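Local coordinates for protein aerobactin synthase IucC (Klebsiella pneumoniae, PDB 6CN7) that makes the siderophore aerobactin, probably by ATP-dependent coupling of a second N6-acetyl-N6-hydroxylysine to N2-citryl-N6-acetyl-N6-hydroxylysine, at residues A[46-51]-A[77-82]; A[95-100]-A[141-146]; A[256-261]-A[424-429]. The protein carries 5 engineered substitutions. All blocks are in the same frame, centred on the assembly; numbering follows the deposited sequence.

Contact 1: residues A[46-51]-A[77-82]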
ATOM      1  N   ALA A  46      -9.293  37.182  -1.898  1.00 59.91           N
ATOM      2  CA  ALA A  46      -8.756  37.180  -0.545  1.00 61.30           C
ATOM      3  C   ALA A  46      -7.581  38.141  -0.466  1.00 60.28           C
ATOM      4  O   ALA A  46      -6.869  38.357  -1.451  1.00 59.38           O
ATOM      5  CB  ALA A  46      -8.321  35.775  -0.114  1.00 63.36           C
ATOM      6  N   GLN A  47      -7.394  38.713   0.721  1.00 59.51           N
ATOM      7  CA  GLN A  47      -6.273  39.593   1.017  1.00 57.81           C
ATOM      8  C   GLN A  47      -5.630  39.138   2.316  1.00 58.47           C
ATOM      9  O   GLN A  47      -6.321  38.948   3.321  1.00 60.12           O
ATOM     10  CB  GLN A  47      -6.718  41.053   1.141  1.00 52.68           C
ATOM     11  CG  GLN A  47      -5.610  41.997   1.607  1.00 57.97           C
ATOM     12  CD  GLN A  47      -6.100  43.411   1.820  1.00 61.84           C
ATOM     13  OE1 GLN A  47      -6.973  43.657   2.650  1.00 62.70           O
ATOM     14  NE2 GLN A  47      -5.537  44.351   1.073  1.00 62.87           N
ATOM     15  N   TRP A  48      -4.312  38.978   2.291  1.00 56.85           N
ATOM     16  CA  TRP A  48      -3.537  38.594   3.462  1.00 54.34           C
ATOM     17  C   TRP A  48      -2.774  39.807   3.969  1.00 53.96           C
ATOM     18  O   TRP A  48      -2.053  40.453   3.204  1.00 54.78           O
ATOM     19  CB  TRP A  48      -2.570  37.455   3.133  1.00 49.27           C
ATOM     20  CG  TRP A  48      -3.270  36.163   2.886  1.00 50.40           C
ATOM     21  CD1 TRP A  48      -3.713  35.686   1.687  1.00 51.78           C
ATOM     22  CD2 TRP A  48      -3.623  35.181   3.864  1.00 49.86           C
ATOM     23  NE1 TRP A  48      -4.320  34.466   1.857  1.00 51.80           N
ATOM     24  CE2 TRP A  48      -4.276  34.132   3.186  1.00 51.97           C
ATOM     25  CE3 TRP A  48      -3.449  35.084   5.248  1.00 48.09           C
ATOM     26  CZ2 TRP A  48      -4.753  33.003   3.845  1.00 52.53           C
ATOM     27  CZ3 TRP A  48      -3.922  33.962   5.899  1.00 49.38           C
ATOM     28  CH2 TRP A  48      -4.567  32.936   5.198  1.00 50.40           C
ATOM     29  N   ARG A  49      -2.948  40.117   5.251  1.00 51.76           N
ATOM     30  CA  ARG A  49      -2.264  41.225   5.900  1.00 51.94           C
ATOM     31  C   ARG A  49      -1.404  40.681   7.031  1.00 52.29           C
ATOM     32  O   ARG A  49      -1.752  39.686   7.675  1.00 51.70           O
ATOM     33  CB  ARG A  49      -3.264  42.260   6.430  1.00 58.69           C
ATOM     34  CG  ARG A  49      -4.104  42.892   5.327  1.00 63.74           C
ATOM     35  CD  ARG A  49      -5.136  43.876   5.852  1.00 68.67           C
ATOM     36  NE  ARG A  49      -4.519  45.055   6.459  1.00 76.55           N
ATOM     37  CZ  ARG A  49      -4.479  45.310   7.763  1.00 81.41           C
ATOM     38  NH1 ARG A  49      -5.025  44.475   8.640  1.00 83.43           N
ATOM     39  NH2 ARG A  49      -3.891  46.417   8.199  1.00 80.90           N
ATOM     40  N   PHE A  50      -0.267  41.331   7.260  1.00 47.83           N
ATOM     41  CA  PHE A  50       0.716  40.823   8.206  1.00 47.37           C
ATOM     42  C   PHE A  50       1.821  41.854   8.372  1.00 48.88           C
ATOM     43  O   PHE A  50       1.900  42.838   7.631  1.00 49.16           O
ATOM     44  CB  PHE A  50       1.299  39.488   7.734  1.00 47.29           C
ATOM     45  CG  PHE A  50       1.947  39.556   6.377  1.00 47.53           C
ATOM     46  CD1 PHE A  50       3.263  39.968   6.240  1.00 46.91           C
ATOM     47  CD2 PHE A  50       1.238  39.210   5.239  1.00 50.18           C
ATOM     48  CE1 PHE A  50       3.859  40.032   4.996  1.00 48.59           C
ATOM     49  CE2 PHE A  50       1.831  39.274   3.990  1.00 51.54           C
ATOM     50  CZ  PHE A  50       3.142  39.686   3.871  1.00 50.16           C
ATOM     51  N   SER A  51       2.681  41.605   9.353  1.00 49.64           N
ATOM     52  CA  SER A  51       3.891  42.382   9.568  1.00 51.58           C
ATOM     53  C   SER A  51       5.087  41.560   9.112  1.00 51.84           C
ATOM     54  O   SER A  51       5.126  40.341   9.309  1.00 45.97           O
ATOM     55  CB  SER A  51       4.052  42.766  11.040  1.00 52.76           C
ATOM     56  OG  SER A  51       2.930  43.500  11.495  1.00 58.66           O
ATOM     57  N   GLN A  77      -4.806  25.078   4.224  1.00 54.44           N
ATOM     58  CA  GLN A  77      -5.778  24.569   3.265  1.00 56.50           C
ATOM     59  C   GLN A  77      -6.502  25.709   2.560  1.00 54.47           C
ATOM     60  O   GLN A  77      -6.703  25.668   1.339  1.00 51.29           O
ATOM     61  CB  GLN A  77      -6.771  23.654   3.982  1.00 61.02           C
ATOM     62  CG  GLN A  77      -7.811  23.033   3.075  1.00 68.19           C
ATOM     63  CD  GLN A  77      -9.211  23.524   3.364  1.00 69.94           C
ATOM     64  OE1 GLN A  77      -9.429  24.711   3.594  1.00 69.60           O
ATOM     65  NE2 GLN A  77     -10.174  22.608   3.358  1.00 76.25           N
ATOM     66  N   THR A  78      -6.893  26.742   3.309  1.00 54.92           N
ATOM     67  CA  THR A  78      -7.579  27.881   2.708  1.00 52.44           C
ATOM     68  C   THR A  78      -6.693  28.568   1.675  1.00 54.99           C
ATOM     69  O   THR A  78      -7.143  28.890   0.569  1.00 56.08           O
ATOM     70  CB  THR A  78      -7.999  28.870   3.797  1.00 52.57           C
ATOM     71  OG1 THR A  78      -8.729  28.180   4.818  1.00 54.01           O
ATOM     72  CG2 THR A  78      -8.876  29.971   3.216  1.00 51.75           C
ATOM     73  N   LEU A  79      -5.424  28.800   2.020  1.00 52.40           N
ATOM     74  CA  LEU A  79      -4.515  29.462   1.090  1.00 52.19           C
ATOM     75  C   LEU A  79      -4.319  28.631  -0.171  1.00 51.38           C
ATOM     76  O   LEU A  79      -4.310  29.169  -1.284  1.00 54.75           O
ATOM     77  CB  LEU A  79      -3.172  29.728   1.768  1.00 50.50           C
ATOM     78  CG  LEU A  79      -2.069  30.282   0.859  1.00 47.88           C
ATOM     79  CD1 LEU A  79      -2.484  31.613   0.242  1.00 47.12           C
ATOM     80  CD2 LEU A  79      -0.775  30.428   1.631  1.00 48.10           C
ATOM     81  N   LEU A  80      -4.152  27.315  -0.017  1.00 45.90           N
ATOM     82  CA  LEU A  80      -3.980  26.453  -1.180  1.00 48.02           C
ATOM     83  C   LEU A  80      -5.161  26.580  -2.135  1.00 49.27           C
ATOM     84  O   LEU A  80      -4.977  26.645  -3.355  1.00 50.46           O
ATOM     85  CB  LEU A  80      -3.798  25.002  -0.732  1.00 47.98           C
ATOM     86  CG  LEU A  80      -3.593  23.956  -1.832  1.00 54.53           C
ATOM     87  CD1 LEU A  80      -2.398  24.297  -2.710  1.00 55.46           C
ATOM     88  CD2 LEU A  80      -3.420  22.572  -1.219  1.00 56.69           C
ATOM     89  N   MET A  81      -6.385  26.623  -1.599  1.00 51.88           N
ATOM     90  CA  MET A  81      -7.553  26.810  -2.453  1.00 55.68           C
ATOM     91  C   MET A  81      -7.535  28.174  -3.132  1.00 53.56           C
ATOM     92  O   MET A  81      -7.983  28.303  -4.276  1.00 53.84           O
ATOM     93  CB  MET A  81      -8.836  26.638  -1.636  1.00 59.15           C
ATOM     94  CG  MET A  81      -9.024  25.241  -1.056  1.00 64.78           C
ATOM     95  SD  MET A  81      -8.987  23.939  -2.305  1.00 73.46           S
ATOM     96  CE  MET A  81     -10.422  24.350  -3.293  1.00 74.23           C
ATOM     97  N   GLN A  82      -7.015  29.198  -2.454  1.00 52.68           N
ATOM     98  CA  GLN A  82      -6.897  30.513  -3.071  1.00 51.00           C
ATOM     99  C   GLN A  82      -5.848  30.541  -4.174  1.00 52.06           C
ATOM    100  O   GLN A  82      -5.881  31.439  -5.021  1.00 55.23           O
ATOM    101  CB  GLN A  82      -6.555  31.563  -2.013  1.00 53.64           C
ATOM    102  CG  GLN A  82      -7.623  31.740  -0.943  1.00 53.55           C
ATOM    103  CD  GLN A  82      -7.143  32.585   0.219  1.00 54.59           C
ATOM    104  OE1 GLN A  82      -5.966  32.934   0.304  1.00 53.78           O
ATOM    105  NE2 GLN A  82      -8.054  32.921   1.123  1.00 57.40           N
TER
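Trp48 and Gln82 both carry CG opposite their carbonyl carbon, with chi1 of -70° and -63°, and these first torsions send the indole off the strand and the amide off the helix toward one another. Extended beyond CG, the Gln82 chain carries OE1 to the edge of the indole. Trp48 NE1 donates to Gln82 OE1 over 2.7 Å in a fairly straight bond (157°). The acceptor lies close to the ring plane, and the N-H uses a lone pair of the amide oxygen within the carbonyl plane; the ring and amide planes themselves are well turned against each other. On its other arm the same amide makes a close approach to the strand, Gln82 NE2 to Ala46 CB at 3.1 Å, short for a nitrogen beside a methyl. This joins two parts of the probable thumb domain: strand 46-54 of a four-stranded antiparallel sheet, and helix 76-87, whose segment runs obliquely, more antiparallel than parallel to the strand. The indole nitrogen, buried between them, is satisfied by the helix side chain, while Gln82 NE2 has a hydrogen bond of its own outside the pair. One turn back along the helix, Leu79 CD1 makes a van der Waals contact with Trp48 NE1 (3.8 Å) beside the hydrogen bond, and Leu79 CB gives the apolar contact, 4.2 Å from Trp48 CZ2. Val16 and Leu20 of helix 4-25 pack on the indole as well, and Leu20 also meets Leu79.

Contact 2: residues A[95-100]-A[141-146]; sequences AEHMQD and FAFNKG
Phe143 and Gly146 press against Asp100 where the loop 141-146 comes down on helix 91-114, and this is the dense end of the contact. The main chains almost meet: the CA atoms of Asp100 and Gly146 are 3.7 Å apart, an approach possible because Gly146 brings no side chain. Asp100 lays its CB and carboxylate along this glycine, with Asp100 OD1 3.5 Å from Gly146 CA in a plain van der Waals contact. The other carboxylate oxygen, OD2, is engaged by the hydroxyl of Thr551, which gives the buried acid a polar partner. Phe143 closes in beside it, its CB 3.6 Å from Asp100 O and 4.0 Å from Asp100 CB. Within what is probably the thumb domain, Phe143 and Gly146 reach the same helical residue because they are the two ends of a type I beta turn, closed by a weak bond from Gly146 N to Phe143 O (3.3 Å). The middle of that turn, Asn144 and Lys145, is carried off the helix segment, and the lysine amine pairs with Asp108 further along the same helix. With chi1 at -48°, CG of Phe143 lies beside its own backbone N, and the ring extends back along the helix toward His97. The contact thins out here: mainly the base of His97 meets the ring, Phe143 CE2 lying 3.8 Å from His97 O and 3.9 Å from His97 CB. His97 is partly exposed, as are Met98 and Gln99, whose CB atoms face away from the loop. Gln99 instead packs on Leu233 of the second subunit, so the side of helix 91-114 turned from the loop takes part in the dimer.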
ATOM      1  N   ALA A  95      -5.983  18.093  -5.072  1.00 67.08           N
ATOM      2  CA  ALA A  95      -6.110  16.977  -4.141  1.00 68.13           C
ATOM      3  C   ALA A  95      -4.750  16.365  -3.834  1.00 66.81           C
ATOM      4  O   ALA A  95      -4.499  15.926  -2.707  1.00 70.09           O
ATOM      5  CB  ALA A  95      -7.061  15.924  -4.709  1.00 68.22           C
ATOM      6  N   GLU A  96      -3.858  16.329  -4.827  1.00 65.30           N
ATOM      7  CA  GLU A  96      -2.499  15.856  -4.585  1.00 68.75           C
ATOM      8  C   GLU A  96      -1.787  16.743  -3.573  1.00 66.21           C
ATOM      9  O   GLU A  96      -1.137  16.251  -2.643  1.00 66.89           O
ATOM     10  CB  GLU A  96      -1.718  15.811  -5.898  1.00 74.06           C
ATOM     11  CG  GLU A  96      -2.191  14.749  -6.874  1.00 84.85           C
ATOM     12  CD  GLU A  96      -1.391  14.748  -8.162  1.00 92.69           C
ATOM     13  OE1 GLU A  96      -0.411  15.518  -8.255  1.00 94.56           O
ATOM     14  OE2 GLU A  96      -1.744  13.980  -9.081  1.00 95.65           O
ATOM     15  N   HIS A  97      -1.894  18.063  -3.743  1.00 63.15           N
ATOM     16  CA  HIS A  97      -1.208  18.985  -2.847  1.00 62.08           C
ATOM     17  C   HIS A  97      -1.867  19.031  -1.476  1.00 56.37           C
ATOM     18  O   HIS A  97      -1.201  19.337  -0.482  1.00 57.76           O
ATOM     19  CB  HIS A  97      -1.164  20.380  -3.468  1.00 65.90           C
ATOM     20  CG  HIS A  97      -0.223  20.490  -4.628  1.00 66.94           C
ATOM     21  ND1 HIS A  97      -0.405  21.392  -5.653  1.00 67.81           N
ATOM     22  CD2 HIS A  97       0.909  19.810  -4.923  1.00 67.55           C
ATOM     23  CE1 HIS A  97       0.576  21.263  -6.530  1.00 67.55           C
ATOM     24  NE2 HIS A  97       1.386  20.308  -6.111  1.00 67.49           N
ATOM     25  N   MET A  98      -3.166  18.735  -1.401  1.00 54.11           N
ATOM     26  CA  MET A  98      -3.822  18.614  -0.104  1.00 55.45           C
ATOM     27  C   MET A  98      -3.168  17.524   0.731  1.00 52.28           C
ATOM     28  O   MET A  98      -2.827  17.738   1.899  1.00 55.16           O
ATOM     29  CB  MET A  98      -5.309  18.317  -0.295  1.00 58.19           C
ATOM     30  CG  MET A  98      -6.132  19.515  -0.690  1.00 64.24           C
ATOM     31  SD  MET A  98      -6.180  20.781   0.588  1.00 70.92           S
ATOM     32  CE  MET A  98      -7.081  22.042  -0.309  1.00 69.63           C
ATOM     33  N   GLN A  99      -2.990  16.339   0.144  1.00 52.05           N
ATOM     34  CA  GLN A  99      -2.350  15.248   0.870  1.00 55.42           C
ATOM     35  C   GLN A  99      -0.927  15.617   1.262  1.00 51.23           C
ATOM     36  O   GLN A  99      -0.509  15.379   2.401  1.00 51.56           O
ATOM     37  CB  GLN A  99      -2.378  13.976   0.023  1.00 60.77           C
ATOM     38  CG  GLN A  99      -3.770  13.383  -0.120  1.00 65.72           C
ATOM     39  CD  GLN A  99      -3.803  12.164  -1.018  1.00 71.55           C
ATOM     40  OE1 GLN A  99      -2.860  11.901  -1.766  1.00 74.05           O
ATOM     41  NE2 GLN A  99      -4.892  11.407  -0.946  1.00 72.55           N
ATOM     42  N   ASP A 100      -0.167  16.206   0.335  1.00 49.66           N
ATOM     43  CA  ASP A 100       1.155  16.714   0.686  1.00 51.29           C
ATOM     44  C   ASP A 100       1.057  17.791   1.758  1.00 49.37           C
ATOM     45  O   ASP A 100       1.899  17.861   2.659  1.00 47.11           O
ATOM     46  CB  ASP A 100       1.862  17.262  -0.552  1.00 55.85           C
ATOM     47  CG  ASP A 100       2.166  16.187  -1.577  1.00 65.37           C
ATOM     48  OD1 ASP A 100       2.225  14.998  -1.197  1.00 70.32           O
ATOM     49  OD2 ASP A 100       2.349  16.531  -2.764  1.00 70.86           O
ATOM     50  N   PHE A 141      10.569  24.484  -0.065  1.00 46.98           N
ATOM     51  CA  PHE A 141       9.331  23.926  -0.592  1.00 46.91           C
ATOM     52  C   PHE A 141       8.200  24.026   0.425  1.00 42.42           C
ATOM     53  O   PHE A 141       8.392  23.795   1.622  1.00 41.93           O
ATOM     54  CB  PHE A 141       9.547  22.473  -1.015  1.00 47.41           C
ATOM     55  CG  PHE A 141      10.448  22.330  -2.207  1.00 54.01           C
ATOM     56  CD1 PHE A 141       9.987  22.638  -3.477  1.00 57.44           C
ATOM     57  CD2 PHE A 141      11.758  21.908  -2.060  1.00 55.57           C
ATOM     58  CE1 PHE A 141      10.815  22.518  -4.577  1.00 59.92           C
ATOM     59  CE2 PHE A 141      12.589  21.785  -3.157  1.00 54.63           C
ATOM     60  CZ  PHE A 141      12.117  22.090  -4.417  1.00 56.12           C
ATOM     61  N   ALA A 142       7.009  24.363  -0.076  1.00 41.65           N
ATOM     62  CA  ALA A 142       5.877  24.662   0.798  1.00 41.52           C
ATOM     63  C   ALA A 142       5.464  23.446   1.620  1.00 39.59           C
ATOM     64  O   ALA A 142       5.218  23.560   2.826  1.00 41.15           O
ATOM     65  CB  ALA A 142       4.705  25.170  -0.041  1.00 45.35           C
ATOM     66  N   PHE A 143       5.374  22.279   0.989  1.00 37.61           N
ATOM     67  CA  PHE A 143       4.959  21.045   1.651  1.00 41.94           C
ATOM     68  C   PHE A 143       6.152  20.093   1.653  1.00 42.41           C
ATOM     69  O   PHE A 143       6.212  19.134   0.886  1.00 49.84           O
ATOM     70  CB  PHE A 143       3.751  20.440   0.932  1.00 44.78           C
ATOM     71  CG  PHE A 143       2.659  21.433   0.643  1.00 43.23           C
ATOM     72  CD1 PHE A 143       2.279  22.363   1.597  1.00 45.89           C
ATOM     73  CD2 PHE A 143       2.023  21.445  -0.586  1.00 46.27           C
ATOM     74  CE1 PHE A 143       1.278  23.281   1.332  1.00 45.02           C
ATOM     75  CE2 PHE A 143       1.021  22.360  -0.857  1.00 45.74           C
ATOM     76  CZ  PHE A 143       0.648  23.278   0.102  1.00 46.15           C
ATOM     77  N   ASN A 144       7.113  20.365   2.536  1.00 38.89           N
ATOM     78  CA  ASN A 144       8.392  19.668   2.490  1.00 36.04           C
ATOM     79  C   ASN A 144       8.348  18.273   3.103  1.00 34.87           C
ATOM     80  O   ASN A 144       9.385  17.603   3.135  1.00 39.52           O
ATOM     81  CB  ASN A 144       9.476  20.498   3.184  1.00 35.12           C
ATOM     82  CG  ASN A 144       9.196  20.719   4.657  1.00 36.40           C
ATOM     83  OD1 ASN A 144       8.223  20.203   5.203  1.00 39.35           O
ATOM     84  ND2 ASN A 144      10.061  21.487   5.311  1.00 36.90           N
ATOM     85  N   LYS A 145       7.194  17.814   3.590  1.00 36.64           N
ATOM     86  CA  LYS A 145       7.059  16.445   4.080  1.00 40.21           C
ATOM     87  C   LYS A 145       6.006  15.655   3.318  1.00 42.97           C
ATOM     88  O   LYS A 145       5.670  14.537   3.725  1.00 43.65           O
ATOM     89  CB  LYS A 145       6.730  16.440   5.574  1.00 43.59           C
ATOM     90  CG  LYS A 145       7.826  17.016   6.450  1.00 42.74           C
ATOM     91  CD  LYS A 145       7.399  17.044   7.903  1.00 47.84           C
ATOM     92  CE  LYS A 145       8.361  17.860   8.743  1.00 51.40           C
ATOM     93  NZ  LYS A 145       8.296  19.305   8.391  1.00 48.64           N
ATOM     94  N   GLY A 146       5.465  16.203   2.234  1.00 47.65           N
ATOM     95  CA  GLY A 146       4.597  15.420   1.377  1.00 49.50           C
ATOM     96  C   GLY A 146       5.391  14.352   0.649  1.00 49.43           C
ATOM     97  O   GLY A 146       6.512  14.581   0.197  1.00 52.99           O
TER

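Contact 3: residues A[256-261]-A[424-429]; sequences AQQSLR and HGQNIT
Gln258 and Gln426 are the two residues that touch, joined by one hydrogen bond, Gln258 NE2 donating to Gln426 OE1 over 2.7 Å. The bond is noticeably bent, with an N-H...O angle of 141°, and the donor sits well above the plane of the accepting carbonyl, 46° out of it, so no lone pair is pointed at directly. The two side chains cross at about a right angle. Their shapes differ: in Gln258 the bend at chi2 (-69°) turns the amide back and brings NE2 to the acceptor, with CB and CG also 3.9 Å each from Gln426 OE1, whereas Gln426 reaches across extended. Behind Gln258 stands the loop joining strands 252-256 and 262-265, which pair as a beta hairpin of the large antiparallel sheet, probably in the fingers domain. A type I beta turn from Gln257 to Leu260, closed by Leu260 N to Gln257 O at 2.9 Å, puts Gln258 at its second position, facing the other segment. Gln426 belongs to the loop that leads into strand 428-433 of a different, mixed sheet, probably in the palm. Gly425 just before it and Ile428 two residues on are tied by backbone hydrogen bonds to Ala371 and Met370, fixing the loop on either side of Gln426. Farther out, Leu369 of strand 366-369 also touches the Gln258 side chain, a second link between the hairpin loop and the mixed sheet.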
ATOM      1  N   ALA A 256      15.598   6.444   9.427  1.00 42.73           N
ATOM      2  CA  ALA A 256      15.622   7.222   8.197  1.00 43.10           C
ATOM      3  C   ALA A 256      16.319   8.558   8.409  1.00 46.89           C
ATOM      4  O   ALA A 256      16.183   9.191   9.460  1.00 49.36           O
ATOM      5  CB  ALA A 256      14.200   7.457   7.688  1.00 43.98           C
ATOM      6  N   GLN A 257      17.071   8.983   7.396  1.00 48.49           N
ATOM      7  CA  GLN A 257      17.670  10.307   7.374  1.00 46.28           C
ATOM      8  C   GLN A 257      16.734  11.280   6.657  1.00 42.43           C
ATOM      9  O   GLN A 257      15.650  10.917   6.195  1.00 41.30           O
ATOM     10  CB  GLN A 257      19.037  10.267   6.690  1.00 48.67           C
ATOM     11  CG  GLN A 257      20.045   9.325   7.334  1.00 50.82           C
ATOM     12  CD  GLN A 257      21.368   9.301   6.590  1.00 54.77           C
ATOM     13  OE1 GLN A 257      21.586  10.080   5.662  1.00 59.10           O
ATOM     14  NE2 GLN A 257      22.258   8.401   6.991  1.00 53.05           N
ATOM     15  N   GLN A 258      17.164  12.539   6.556  1.00 43.67           N
ATOM     16  CA  GLN A 258      16.376  13.531   5.832  1.00 46.24           C
ATOM     17  C   GLN A 258      16.138  13.109   4.388  1.00 47.25           C
ATOM     18  O   GLN A 258      15.074  13.393   3.827  1.00 48.40           O
ATOM     19  CB  GLN A 258      17.073  14.890   5.882  1.00 47.50           C
ATOM     20  CG  GLN A 258      17.031  15.568   7.248  1.00 48.91           C
ATOM     21  CD  GLN A 258      15.639  16.029   7.636  1.00 51.43           C
ATOM     22  OE1 GLN A 258      15.172  15.763   8.742  1.00 56.57           O
ATOM     23  NE2 GLN A 258      14.973  16.737   6.730  1.00 48.75           N
ATOM     24  N   SER A 259      17.110  12.434   3.770  1.00 44.42           N
ATOM     25  CA  SER A 259      16.958  11.975   2.395  1.00 48.89           C
ATOM     26  C   SER A 259      15.972  10.823   2.265  1.00 52.74           C
ATOM     27  O   SER A 259      15.596  10.479   1.140  1.00 56.18           O
ATOM     28  CB  SER A 259      18.315  11.549   1.828  1.00 53.43           C
ATOM     29  OG  SER A 259      18.803  10.392   2.486  1.00 58.95           O
ATOM     30  N   LEU A 260      15.569  10.206   3.377  1.00 52.50           N
ATOM     31  CA  LEU A 260      14.501   9.214   3.396  1.00 48.99           C
ATOM     32  C   LEU A 260      14.933   7.871   2.808  1.00 46.83           C
ATOM     33  O   LEU A 260      14.581   6.817   3.348  1.00 44.04           O
ATOM     34  CB  LEU A 260      13.271   9.750   2.655  1.00 50.95           C
ATOM     35  CG  LEU A 260      11.976   8.952   2.806  1.00 56.11           C
ATOM     36  CD1 LEU A 260      11.557   8.836   4.265  1.00 56.93           C
ATOM     37  CD2 LEU A 260      10.872   9.603   1.992  1.00 58.77           C
ATOM     38  N   ARG A 261      15.683   7.889   1.704  1.00 46.84           N
ATOM     39  CA  ARG A 261      16.173   6.650   1.111  1.00 43.83           C
ATOM     40  C   ARG A 261      17.433   6.132   1.789  1.00 44.83           C
ATOM     41  O   ARG A 261      17.707   4.929   1.718  1.00 45.63           O
ATOM     42  CB  ARG A 261      16.454   6.845  -0.379  1.00 49.09           C
ATOM     43  CG  ARG A 261      15.213   6.942  -1.258  1.00 54.82           C
ATOM     44  CD  ARG A 261      15.606   7.091  -2.717  1.00 58.25           C
ATOM     45  NE  ARG A 261      16.415   5.964  -3.173  1.00 66.02           N
ATOM     46  CZ  ARG A 261      17.158   5.965  -4.276  1.00 69.13           C
ATOM     47  NH1 ARG A 261      17.208   7.041  -5.053  1.00 70.31           N
ATOM     48  NH2 ARG A 261      17.858   4.886  -4.604  1.00 67.32           N
ATOM     49  N   HIS A 424      23.311  21.782  -0.609  1.00 60.33           N
ATOM     50  CA  HIS A 424      22.125  22.101   0.174  1.00 58.26           C
ATOM     51  C   HIS A 424      22.379  21.832   1.654  1.00 57.38           C
ATOM     52  O   HIS A 424      23.383  21.234   2.045  1.00 61.48           O
ATOM     53  CB  HIS A 424      20.921  21.292  -0.319  1.00 55.06           C
ATOM     54  N   GLY A 425      21.442  22.292   2.486  1.00 52.98           N
ATOM     55  CA  GLY A 425      21.578  22.132   3.922  1.00 51.06           C
ATOM     56  C   GLY A 425      21.447  20.703   4.406  1.00 52.75           C
ATOM     57  O   GLY A 425      21.877  20.398   5.523  1.00 51.34           O
ATOM     58  N   GLN A 426      20.866  19.818   3.594  1.00 55.87           N
ATOM     59  CA  GLN A 426      20.629  18.437   3.998  1.00 59.39           C
ATOM     60  C   GLN A 426      21.662  17.459   3.449  1.00 59.12           C
ATOM     61  O   GLN A 426      21.670  16.297   3.869  1.00 62.01           O
ATOM     62  CB  GLN A 426      19.225  17.995   3.565  1.00 64.35           C
ATOM     63  CG  GLN A 426      18.106  18.751   4.281  1.00 73.57           C
ATOM     64  CD  GLN A 426      16.712  18.274   3.911  1.00 78.74           C
ATOM     65  OE1 GLN A 426      15.793  18.338   4.727  1.00 75.96           O
ATOM     66  NE2 GLN A 426      16.539  17.807   2.677  1.00 84.12           N
ATOM     67  N   ASN A 427      22.523  17.892   2.527  1.00 58.34           N
ATOM     68  CA  ASN A 427      23.605  17.057   2.018  1.00 65.54           C
ATOM     69  C   ASN A 427      24.977  17.617   2.376  1.00 66.55           C
ATOM     70  O   ASN A 427      25.987  17.144   1.843  1.00 73.79           O
ATOM     71  CB  ASN A 427      23.486  16.883   0.499  1.00 72.05           C
ATOM     72  CG  ASN A 427      23.442  18.204  -0.244  1.00 76.92           C
ATOM     73  OD1 ASN A 427      23.283  19.264   0.361  1.00 82.22           O
ATOM     74  ND2 ASN A 427      23.572  18.146  -1.564  1.00 76.62           N
ATOM     75  N   ILE A 428      25.036  18.613   3.256  1.00 60.14           N
ATOM     76  CA  ILE A 428      26.287  19.115   3.811  1.00 53.64           C
ATOM     77  C   ILE A 428      26.300  18.767   5.291  1.00 50.02           C
ATOM     78  O   ILE A 428      25.424  19.205   6.047  1.00 47.56           O
ATOM     79  CB  ILE A 428      26.439  20.628   3.597  1.00 52.90           C
ATOM     80  CG1 ILE A 428      26.655  20.926   2.114  1.00 55.87           C
ATOM     81  CG2 ILE A 428      27.604  21.183   4.430  1.00 49.90           C
ATOM     82  CD1 ILE A 428      26.604  22.393   1.775  1.00 57.19           C
ATOM     83  N   THR A 429      27.285  17.977   5.703  1.00 49.47           N
ATOM     84  CA  THR A 429      27.473  17.614   7.097  1.00 49.63           C
ATOM     85  C   THR A 429      28.675  18.364   7.652  1.00 52.24           C
ATOM     86  O   THR A 429      29.713  18.468   6.992  1.00 51.89           O
ATOM     87  CB  THR A 429      27.680  16.103   7.251  1.00 50.14           C
ATOM     88  OG1 THR A 429      26.534  15.407   6.749  1.00 56.22           O
ATOM     89  CG2 THR A 429      27.895  15.731   8.713  1.00 46.10           C
TER

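Overall arrangement
Contacts 1 and 2 form one connected block, their centres about 17 Å apart. Helices 76-87 and 91-114 follow each other in the chain and pack directly: Met81 SD of contact 1 lies 3.3 Å from Met98 CE of contact 2, and Leu80 CD2 is 3.9 Å from His97 CB. Contact 3 lies nearer the middle of the chain, its centre about 19 Å from that of contact 2 and about 31 Å from that of contact 1; its nearest atoms stay about 7 Å from contact 2. Contacts 1 and 2 lie in what is probably the thumb of this synthetase family; contact 3 joins loops of the nine-stranded and mixed sheets, probably fingers (256-261) to palm (424-429).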